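Local coordinates for protein mannan endo-1,4-beta-mannosidase (Mytilus edulis, PDB 2C0H) that hydrolyses internal beta-1,4-mannosidic linkages in mannans, galactomannans and glucomannans, acting as a monomeric endo-mannanase of glycoside hydrolase family 5, at residues S258-H263 against F284-P289; F35-Y40 against G84-L89; S49-M54 against H98-H103. The protein carries 3 engineered substitutions. One frame throughout, in Å; residues are numbered along the deposited sequence.

Interaction 1: residues S258-H263 against F284-P289; sequences SFYQVH and FRLKKP. With SO4 (sulfate ion), chain B.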
loop_
_atom_site.group_PDB
_atom_site.type_symbol
_atom_site.label_atom_id
_atom_site.label_comp_id
_atom_site.label_asym_id
_atom_site.label_seq_id
_atom_site.Cartn_x
_atom_site.Cartn_y
_atom_site.Cartn_z
ATOM N N SER A 258 5.502 0.268 9.096
ATOM C CA SER A 258 6.369 1.449 9.094
ATOM C C SER A 258 5.537 2.714 9.040
ATOM O O SER A 258 5.828 3.682 9.728
ATOM C CB SER A 258 7.286 1.419 7.877
ATOM O OG SER A 258 8.011 0.197 7.795
ATOM N N PHE A 259 4.536 2.709 8.167
ATOM C CA PHE A 259 3.614 3.822 8.035
ATOM C C PHE A 259 2.229 3.318 7.651
ATOM O O PHE A 259 2.059 2.164 7.250
ATOM C CB PHE A 259 4.134 4.931 7.085
ATOM C CG PHE A 259 4.350 4.514 5.655
ATOM C CD1 PHE A 259 3.299 4.531 4.747
ATOM C CD2 PHE A 259 5.627 4.185 5.185
ATOM C CE1 PHE A 259 3.493 4.167 3.417
ATOM C CE2 PHE A 259 5.832 3.837 3.853
ATOM C CZ PHE A 259 4.755 3.823 2.969
ATOM N N TYR A 260 1.241 4.174 7.842
ATOM C CA TYR A 260 -0.159 3.867 7.545
ATOM C C TYR A 260 -0.482 4.432 6.169
ATOM O O TYR A 260 0.175 5.355 5.682
ATOM C CB TYR A 260 -1.092 4.483 8.595
ATOM C CG TYR A 260 -0.915 3.973 10.025
ATOM C CD1 TYR A 260 -1.127 2.635 10.335
ATOM C CD2 TYR A 260 -0.552 4.822 11.038
ATOM C CE1 TYR A 260 -0.987 2.167 11.630
ATOM C CE2 TYR A 260 -0.408 4.362 12.345
ATOM C CZ TYR A 260 -0.626 3.044 12.622
ATOM O OH TYR A 260 -0.475 2.601 13.915
ATOM N N GLN A 261 -1.470 3.828 5.539
ATOM C CA GLN A 261 -1.932 4.257 4.228
ATOM C C GLN A 261 -3.445 4.149 4.237
ATOM O O GLN A 261 -4.003 3.110 4.620
ATOM C CB GLN A 261 -1.341 3.363 3.145
ATOM C CG GLN A 261 -1.740 3.782 1.739
ATOM C CD GLN A 261 -1.511 2.715 0.698
ATOM O OE1 GLN A 261 -2.265 2.612 -0.276
ATOM N NE2 GLN A 261 -0.459 1.934 0.868
ATOM N N VAL A 262 -4.130 5.218 3.847
ATOM C CA VAL A 262 -5.585 5.231 3.866
ATOM C C VAL A 262 -6.101 5.744 2.542
ATOM O O VAL A 262 -5.496 6.612 1.939
ATOM C CB VAL A 262 -6.175 6.092 5.014
ATOM C CG1 VAL A 262 -5.874 7.584 4.809
ATOM C CG2 VAL A 262 -7.659 5.874 5.155
ATOM N N HIS A 263 -7.227 5.193 2.114
ATOM C CA HIS A 263 -7.865 5.619 0.887
ATOM C C HIS A 263 -9.087 6.486 1.202
ATOM O O HIS A 263 -9.721 6.340 2.257
ATOM C CB HIS A 263 -8.258 4.383 0.090
ATOM C CG HIS A 263 -7.112 3.446 -0.166
ATOM N ND1 HIS A 263 -7.295 2.158 -0.623
ATOM C CD2 HIS A 263 -5.776 3.607 -0.022
ATOM C CE1 HIS A 263 -6.117 1.573 -0.752
ATOM N NE2 HIS A 263 -5.179 2.428 -0.394
ATOM N N PHE A 284 -6.222 12.367 14.227
ATOM C CA PHE A 284 -6.380 10.907 14.236
ATOM C C PHE A 284 -5.536 10.199 15.278
ATOM O O PHE A 284 -5.674 8.992 15.448
ATOM C CB PHE A 284 -6.134 10.354 12.829
ATOM C CG PHE A 284 -7.098 10.881 11.821
ATOM C CD1 PHE A 284 -8.420 10.485 11.858
ATOM C CD2 PHE A 284 -6.694 11.780 10.855
ATOM C CE1 PHE A 284 -9.336 10.975 10.950
ATOM C CE2 PHE A 284 -7.602 12.274 9.935
ATOM C CZ PHE A 284 -8.918 11.873 9.978
ATOM N N ARG A 285 -4.687 10.951 15.971
ATOM C CA ARG A 285 -3.927 10.453 17.128
ATOM C C ARG A 285 -3.051 9.244 16.776
ATOM O O ARG A 285 -2.974 8.256 17.536
ATOM C CB ARG A 285 -4.855 10.139 18.307
ATOM C CG ARG A 285 -5.889 11.214 18.668
ATOM C CD ARG A 285 -5.300 12.607 18.788
ATOM N NE ARG A 285 -4.219 12.700 19.770
ATOM C CZ ARG A 285 -3.442 13.770 19.937
ATOM N NH1 ARG A 285 -3.616 14.856 19.186
ATOM N NH2 ARG A 285 -2.482 13.757 20.855
ATOM N N LEU A 286 -2.380 9.341 15.634
ATOM C CA LEU A 286 -1.473 8.299 15.167
ATOM C C LEU A 286 -0.007 8.585 15.503
ATOM O O LEU A 286 0.415 9.741 15.600
ATOM C CB LEU A 286 -1.628 8.135 13.661
ATOM C CG LEU A 286 -3.042 7.763 13.220
ATOM C CD1 LEU A 286 -3.165 7.858 11.721
ATOM C CD2 LEU A 286 -3.420 6.374 13.719
ATOM N N LYS A 287 0.768 7.513 15.643
ATOM C CA LYS A 287 2.173 7.602 16.025
ATOM C C LYS A 287 3.141 7.147 14.911
ATOM O O LYS A 287 4.340 6.924 15.149
ATOM C CB LYS A 287 2.391 6.784 17.298
ATOM C CG LYS A 287 1.569 7.253 18.465
ATOM C CD LYS A 287 1.924 6.508 19.745
ATOM C CE LYS A 287 1.474 5.064 19.688
ATOM N NZ LYS A 287 1.485 4.399 21.035
ATOM N N LYS A 288 2.626 7.003 13.687
ATOM C CA LYS A 288 3.438 6.719 12.507
ATOM C C LYS A 288 2.969 7.681 11.438
ATOM O O LYS A 288 1.864 8.209 11.587
ATOM C CB LYS A 288 3.202 5.301 11.975
ATOM C CG LYS A 288 3.353 4.180 12.975
ATOM C CD LYS A 288 3.077 2.848 12.264
ATOM C CE LYS A 288 2.855 1.699 13.231
ATOM N NZ LYS A 288 4.128 1.464 13.953
ATOM N N PRO A 289 3.776 7.863 10.374
ATOM C CA PRO A 289 3.326 8.681 9.247
ATOM C C PRO A 289 2.124 8.068 8.569
ATOM O O PRO A 289 1.891 6.870 8.683
ATOM C CB PRO A 289 4.519 8.675 8.296
ATOM C CG PRO A 289 5.721 8.234 9.104
ATOM C CD PRO A 289 5.130 7.333 10.138
HETATM S S SO4 B . 0.432 1.364 19.110
HETATM O O1 SO4 B . 0.749 1.304 17.683
HETATM O O2 SO4 B . 0.003 0.039 19.565
HETATM O O3 SO4 B . -0.654 2.300 19.399
HETATM O O4 SO4 B . 1.627 1.760 19.863
HETATM O O HOH W 1 0.017 4.591 15.853
#
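Lys288 lies over one face of the Tyr260 ring, and its chain crosses the tyrosine at about a right angle. Its CB starts near the ring rim, 3.7 Å from Tyr260 CE2, with Ser258 O close by on the backbone side. CG continues past the same CE2. CD then comes over the face, 4.0 Å from the centroid of the Tyr260 ring, in a CH-pi contact offset toward the rim. CE reaches the phenol end, 3.5 Å from Tyr260 OH. The chain is extended as far as CE and bends only at the last torsion (chi4 -66°), which turns NZ to a salt bridge with Asp243 and a hydrogen bond to Leu257 O.

Leu286 packs obliquely on the same tyrosine, its CD2 3.9 Å from Tyr260 CE2. At the ring edge, in plane, one water lies 2.8 Å from Tyr260 OH and accepts from Lys287 N. Without the phenol ring, as with an alanine at this position, the aliphatic part of Lys288 would probably lose the face it lies on, and the water its phenol partner. Lys287 turns its own amine outward, where NZ donates to O4 of a sulfate (2.9 Å), probably from the crystallisation liquor and also held by Asp243 N and His244 N.

The backbones themselves join: Tyr260 N donates to Pro289 O at 2.9 Å, nearly straight at 173°. Phe259 CB sits against the proline ring alongside. Farther along the strand, His263 bonds to Glu163, the proton donor by similarity. The Tyr260-Pro289 bond leads into the pairing of neighbouring parallel strands 260-263 and 290-294, as is characteristic of a TIM barrel.

Interaction 2: residues F35-Y40 against G84-L89; sequences FGHNQY and GIDNTL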
loop_
_atom_site.group_PDB
_atom_site.type_symbol
_atom_site.label_atom_id
_atom_site.label_comp_id
_atom_site.label_asym_id
_atom_site.label_seq_id
_atom_site.Cartn_x
_atom_site.Cartn_y
_atom_site.Cartn_z
ATOM N N PHE A 35 4.589 -9.121 -14.013
ATOM C CA PHE A 35 5.943 -9.528 -13.645
ATOM C C PHE A 35 6.012 -11.051 -13.553
ATOM O O PHE A 35 5.042 -11.679 -13.142
ATOM C CB PHE A 35 6.339 -8.904 -12.293
ATOM C CG PHE A 35 6.283 -7.396 -12.288
ATOM C CD1 PHE A 35 7.372 -6.646 -12.701
ATOM C CD2 PHE A 35 5.131 -6.740 -11.917
ATOM C CE1 PHE A 35 7.319 -5.263 -12.716
ATOM C CE2 PHE A 35 5.071 -5.342 -11.939
ATOM C CZ PHE A 35 6.163 -4.621 -12.336
ATOM N N GLY A 36 7.153 -11.618 -13.925
ATOM C CA GLY A 36 7.322 -13.066 -14.007
ATOM C C GLY A 36 6.851 -13.594 -15.346
ATOM O O GLY A 36 6.079 -12.936 -16.044
ATOM N N HIS A 37 7.319 -14.784 -15.718
ATOM C CA HIS A 37 6.948 -15.396 -16.997
ATOM C C HIS A 37 7.210 -14.462 -18.185
ATOM O O HIS A 37 6.441 -14.435 -19.154
ATOM C CB HIS A 37 5.483 -15.869 -16.948
ATOM C CG HIS A 37 5.186 -16.767 -15.786
ATOM N ND1 HIS A 37 5.672 -18.054 -15.703
ATOM C CD2 HIS A 37 4.480 -16.559 -14.650
ATOM C CE1 HIS A 37 5.274 -18.602 -14.569
ATOM N NE2 HIS A 37 4.547 -17.719 -13.911
ATOM N N ASN A 38 8.302 -13.704 -18.105
ATOM C CA ASN A 38 8.707 -12.770 -19.155
ATOM C C ASN A 38 7.609 -11.752 -19.487
ATOM O O ASN A 38 7.513 -11.294 -20.622
ATOM C CB ASN A 38 9.127 -13.543 -20.412
ATOM C CG ASN A 38 10.364 -14.395 -20.186
ATOM O OD1 ASN A 38 11.465 -13.873 -19.994
ATOM N ND2 ASN A 38 10.189 -15.714 -20.200
ATOM N N GLN A 39 6.809 -11.390 -18.483
ATOM C CA GLN A 39 5.663 -10.503 -18.690
ATOM C C GLN A 39 6.063 -9.033 -18.642
ATOM O O GLN A 39 5.364 -8.203 -19.208
ATOM C CB GLN A 39 4.504 -10.826 -17.713
ATOM C CG GLN A 39 3.815 -12.183 -18.009
ATOM C CD GLN A 39 2.781 -12.649 -16.961
ATOM O OE1 GLN A 39 1.651 -13.013 -17.317
ATOM N NE2 GLN A 39 3.168 -12.670 -15.681
ATOM N N TYR A 40 7.171 -8.686 -17.984
ATOM C CA TYR A 40 7.554 -7.269 -17.910
ATOM C C TYR A 40 7.867 -6.712 -19.298
ATOM O O TYR A 40 7.446 -5.601 -19.626
ATOM C CB TYR A 40 8.741 -7.026 -16.962
ATOM C CG TYR A 40 9.188 -5.586 -16.966
ATOM C CD1 TYR A 40 8.362 -4.591 -16.461
ATOM C CD2 TYR A 40 10.409 -5.211 -17.523
ATOM C CE1 TYR A 40 8.747 -3.261 -16.500
ATOM C CE2 TYR A 40 10.809 -3.880 -17.544
ATOM C CZ TYR A 40 9.965 -2.915 -17.031
ATOM O OH TYR A 40 10.337 -1.591 -17.057
ATOM N N GLY A 84 7.299 -21.887 -4.813
ATOM C CA GLY A 84 8.405 -21.072 -5.254
ATOM C C GLY A 84 7.909 -19.955 -6.130
ATOM O O GLY A 84 6.725 -19.622 -6.100
ATOM N N ILE A 85 8.845 -19.380 -6.878
ATOM C CA ILE A 85 8.566 -18.329 -7.836
ATOM C C ILE A 85 9.223 -18.665 -9.167
ATOM O O ILE A 85 10.242 -19.376 -9.233
ATOM C CB ILE A 85 9.040 -16.947 -7.311
ATOM C CG1 ILE A 85 10.543 -16.954 -6.993
ATOM C CG2 ILE A 85 8.211 -16.549 -6.090
ATOM C CD1 ILE A 85 11.061 -15.637 -6.458
ATOM N N ASP A 86 8.643 -18.157 -10.243
ATOM C CA ASP A 86 9.164 -18.467 -11.556
ATOM C C ASP A 86 10.480 -17.715 -11.798
ATOM O O ASP A 86 10.767 -16.703 -11.136
ATOM C CB ASP A 86 8.135 -18.154 -12.620
ATOM C CG ASP A 86 7.978 -16.695 -12.833
ATOM O OD1 ASP A 86 7.120 -16.093 -12.148
ATOM O OD2 ASP A 86 8.736 -16.156 -13.668
ATOM N N ASN A 87 11.283 -18.229 -12.726
ATOM C CA ASN A 87 12.678 -17.801 -12.849
ATOM C C ASN A 87 12.929 -16.427 -13.479
ATOM O O ASN A 87 14.077 -15.996 -13.561
ATOM C CB ASN A 87 13.541 -18.870 -13.542
ATOM C CG ASN A 87 13.095 -19.182 -14.953
ATOM O OD1 ASN A 87 12.463 -18.361 -15.624
ATOM N ND2 ASN A 87 13.438 -20.387 -15.423
ATOM N N THR A 88 11.874 -15.740 -13.907
ATOM C CA THR A 88 12.029 -14.355 -14.347
ATOM C C THR A 88 11.283 -13.346 -13.471
ATOM O O THR A 88 11.283 -12.154 -13.788
ATOM C CB THR A 88 11.623 -14.172 -15.831
ATOM O OG1 THR A 88 10.280 -14.621 -16.014
ATOM C CG2 THR A 88 12.550 -14.960 -16.734
ATOM N N LEU A 89 10.675 -13.770 -12.358
ATOM C CA LEU A 89 9.984 -12.799 -11.485
ATOM C C LEU A 89 10.951 -11.748 -10.948
ATOM O O LEU A 89 10.721 -10.546 -11.081
ATOM C CB LEU A 89 9.241 -13.486 -10.328
ATOM C CG LEU A 89 8.531 -12.560 -9.322
ATOM C CD1 LEU A 89 7.543 -11.613 -10.040
ATOM C CD2 LEU A 89 7.813 -13.328 -8.215
#
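His37 and Asp86 lie flat on one another: the imidazole and carboxylate planes are 20° apart, with Asp86 CG over the centre of the ring. The aspartate opens an Asx turn within a type I beta turn, Asp86 to Leu89, that leads into helix 89-102, while the facing loop leads into helix 40-56. These are two helices of the TIM barrel.

The stack is close at the methylene, where Asp86 CB is 3.5 Å from His37 CE1 in a CH-pi contact over the face. Asp86 CG stands between its backbone N and carbonyl carbon (chi1 73°), a position that brings OD2 back over its own turn and within reach of the other loop. That oxygen takes two backbone donors from opposite faces of the carboxylate plane. His37 N meets OD2 at 2.8 Å, and Thr88 N meets the same OD2 at 3.2 Å to close the Asx turn. His37 NE2 also has weak hydrogen bonds to Ser72 O and Glu75 OE2.

Thr88, at the N-cap position of helix 89-102, turns its side chain across to the other loop instead of capping its own helix. Its CG2 packs on Asn38 OD1, the two side chains crossing at about a right angle. Leu89 comes in from the buried side, with CD1 against Phe35 CB at 3.7 Å.

Gly36 lets the loops approach this closely: its CA is 3.7 Å from Leu89 CA, and a side chain on it would run into Asp86 OD1. Gly36 O takes Gln39 N and Gln39 NE2 from opposite faces of its carbonyl plane. Beside it, Thr88 OG1 accepts a hydrogen bond from Asn38 N at 3.0 Å, with an angle of 156° at the hydrogen.

Interaction 3: residues S49-M54 against H98-H103; sequences STLSDM and HAAQRH. Unlike the reference sequence in segment 49-54: Met54 (reference Ile).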
loop_
_atom_site.group_PDB
_atom_site.type_symbol
_atom_site.label_atom_id
_atom_site.label_comp_id
_atom_site.label_asym_id
_atom_site.label_seq_id
_atom_site.Cartn_x
_atom_site.Cartn_y
_atom_site.Cartn_z
ATOM N N SER A 49 6.878 4.830 -20.108
ATOM C CA SER A 49 6.281 6.120 -20.456
ATOM C C SER A 49 5.654 6.772 -19.218
ATOM O O SER A 49 5.678 7.995 -19.082
ATOM C CB SER A 49 5.272 5.989 -21.596
ATOM O OG SER A 49 4.155 5.229 -21.236
ATOM N N THR A 50 5.091 5.959 -18.318
ATOM C CA THR A 50 4.507 6.474 -17.072
ATOM C C THR A 50 5.601 7.112 -16.210
ATOM O O THR A 50 5.396 8.190 -15.647
ATOM C CB THR A 50 3.761 5.363 -16.279
ATOM O OG1 THR A 50 2.645 4.885 -17.042
ATOM C CG2 THR A 50 3.256 5.870 -14.958
ATOM N N LEU A 51 6.738 6.436 -16.096
ATOM C CA LEU A 51 7.884 6.980 -15.357
ATOM C C LEU A 51 8.381 8.306 -15.942
ATOM O O LEU A 51 8.701 9.225 -15.197
ATOM C CB LEU A 51 9.040 5.988 -15.331
ATOM C CG LEU A 51 8.850 4.683 -14.568
ATOM C CD1 LEU A 51 10.035 3.775 -14.869
ATOM C CD2 LEU A 51 8.705 4.928 -13.068
ATOM N N SER A 52 8.458 8.381 -17.269
ATOM C CA SER A 52 8.918 9.592 -17.953
ATOM C C SER A 52 7.982 10.761 -17.665
ATOM O O SER A 52 8.448 11.860 -17.310
ATOM C CB SER A 52 9.006 9.363 -19.466
ATOM O OG SER A 52 9.440 10.546 -20.126
ATOM N N ASP A 53 6.679 10.524 -17.837
ATOM C CA ASP A 53 5.626 11.517 -17.549
ATOM C C ASP A 53 5.756 12.038 -16.121
ATOM O O ASP A 53 5.712 13.243 -15.870
ATOM C CB ASP A 53 4.221 10.912 -17.702
ATOM C CG ASP A 53 3.803 10.672 -19.149
ATOM O OD1 ASP A 53 4.550 11.039 -20.081
ATOM O OD2 ASP A 53 2.696 10.095 -19.343
ATOM N N MET A 54 5.901 11.118 -15.177
ATOM C CA MET A 54 5.949 11.491 -13.774
ATOM C C MET A 54 7.182 12.293 -13.422
ATOM O O MET A 54 7.062 13.309 -12.747
ATOM C CB MET A 54 5.816 10.268 -12.882
ATOM C CG MET A 54 4.411 9.727 -12.894
ATOM S SD MET A 54 4.245 8.289 -11.853
ATOM C CE MET A 54 4.931 8.943 -10.321
ATOM N N HIS A 98 15.403 -0.734 -12.239
ATOM C CA HIS A 98 16.500 -0.024 -12.920
ATOM C C HIS A 98 15.944 1.107 -13.773
ATOM O O HIS A 98 16.523 2.182 -13.799
ATOM C CB HIS A 98 17.343 -0.945 -13.791
ATOM C CG HIS A 98 18.211 -1.895 -13.030
ATOM N ND1 HIS A 98 18.487 -1.760 -11.687
ATOM C CD2 HIS A 98 18.880 -2.993 -13.444
ATOM C CE1 HIS A 98 19.284 -2.744 -11.304
ATOM N NE2 HIS A 98 19.534 -3.508 -12.351
ATOM N N ALA A 99 14.827 0.871 -14.452
ATOM C CA ALA A 99 14.150 1.939 -15.205
ATOM C C ALA A 99 13.686 3.083 -14.300
ATOM O O ALA A 99 13.861 4.262 -14.628
ATOM C CB ALA A 99 12.974 1.361 -15.986
ATOM N N ALA A 100 13.109 2.745 -13.152
ATOM C CA ALA A 100 12.644 3.740 -12.187
ATOM C C ALA A 100 13.827 4.572 -11.663
ATOM O O ALA A 100 13.740 5.796 -11.558
ATOM C CB ALA A 100 11.902 3.067 -11.029
ATOM N N GLN A 101 14.948 3.913 -11.386
ATOM C CA GLN A 101 16.143 4.585 -10.878
ATOM C C GLN A 101 16.636 5.646 -11.859
ATOM O O GLN A 101 17.031 6.721 -11.442
ATOM C CB GLN A 101 17.254 3.567 -10.608
ATOM C CG GLN A 101 18.441 4.150 -9.896
ATOM C CD GLN A 101 19.510 3.128 -9.583
ATOM O OE1 GLN A 101 19.244 1.925 -9.520
ATOM N NE2 GLN A 101 20.725 3.603 -9.357
ATOM N N ARG A 102 16.579 5.332 -13.151
ATOM C CA ARG A 102 17.029 6.251 -14.202
ATOM C C ARG A 102 16.174 7.524 -14.217
ATOM O O ARG A 102 16.637 8.573 -14.712
ATOM C CB ARG A 102 17.011 5.567 -15.579
ATOM C CG ARG A 102 18.120 4.534 -15.777
ATOM C CD ARG A 102 18.259 4.060 -17.214
ATOM N NE ARG A 102 17.167 3.203 -17.656
ATOM C CZ ARG A 102 17.126 1.875 -17.532
ATOM N NH1 ARG A 102 18.117 1.203 -16.961
ATOM N NH2 ARG A 102 16.068 1.215 -17.977
ATOM N N HIS A 103 14.952 7.437 -13.678
ATOM C CA HIS A 103 14.010 8.576 -13.579
ATOM C C HIS A 103 13.817 9.136 -12.150
ATOM O O HIS A 103 12.895 9.926 -11.897
ATOM C CB HIS A 103 12.647 8.166 -14.152
ATOM C CG HIS A 103 12.658 7.909 -15.625
ATOM N ND1 HIS A 103 12.521 8.919 -16.555
ATOM C CD2 HIS A 103 12.793 6.764 -16.332
ATOM C CE1 HIS A 103 12.560 8.402 -17.771
ATOM N NE2 HIS A 103 12.724 7.097 -17.664
#
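Leu51 and Ala100 bring the backbones of two helices to 6.6 Å between their CA atoms, a close approach consistent with the small Ala99 and Ala100 on the second helix. Helices 40-56 and 89-102 are neighbours in the outer layer of the TIM barrel, and the contact between them is apolar packing with no hydrogen bond across.

Leu51 points toward the other helix. Its CD1 methyl lies on the backbone between Ala99 and Ala100, 3.7 Å from Ala100 N, and also touches the Ala99 methyl. CD1 thus meets both alanines, while the other branch, CD2, sits 4.2 Å from Ala100 CB. Ile105, just beyond the second helix, also touches Leu51.

His103 follows the last turn of helix 89-102 and reaches back to the first helix. With CG anti to the carbonyl carbon and beside the backbone N (chi1 -67°), its imidazole lies with one face against the helix backbone around Leu51 and Ser52. Leu51 CB is over this face, 4.0 Å from His103 CD2. At the other end of the ring Ser52 CA stands 3.8 Å from His103 CE1, while the hydroxyl of Ser52 turns away.

The polar atoms of the ring find partners one turn along in either direction on helix 40-56, which fixes the ring's rotation: His103 NE2 bonds to Glu48 OE2, and His103 ND1 to Gln55 OE1.

Overall arrangement
From the N terminus, strand 17-25 runs into the 35-40 loop and then helix 40-56, which carries segment 49-54. The chain passes through strand 61-68 and the small hairpin 75-84 before 84-89 comes back to 35-40, closing interaction 2; 98-103 then returns to 49-54 and closes interaction 3. These two contacts cross along the chain and tie the same pair of neighbouring barrel helices at their start and farther along, touching through Tyr40 and Ala99. Interaction 1 follows in series, closing the loop between strands 260-263 and 290-294. Its centre is about 33 Å from that of interaction 2, on the opposite side of the chain's centre.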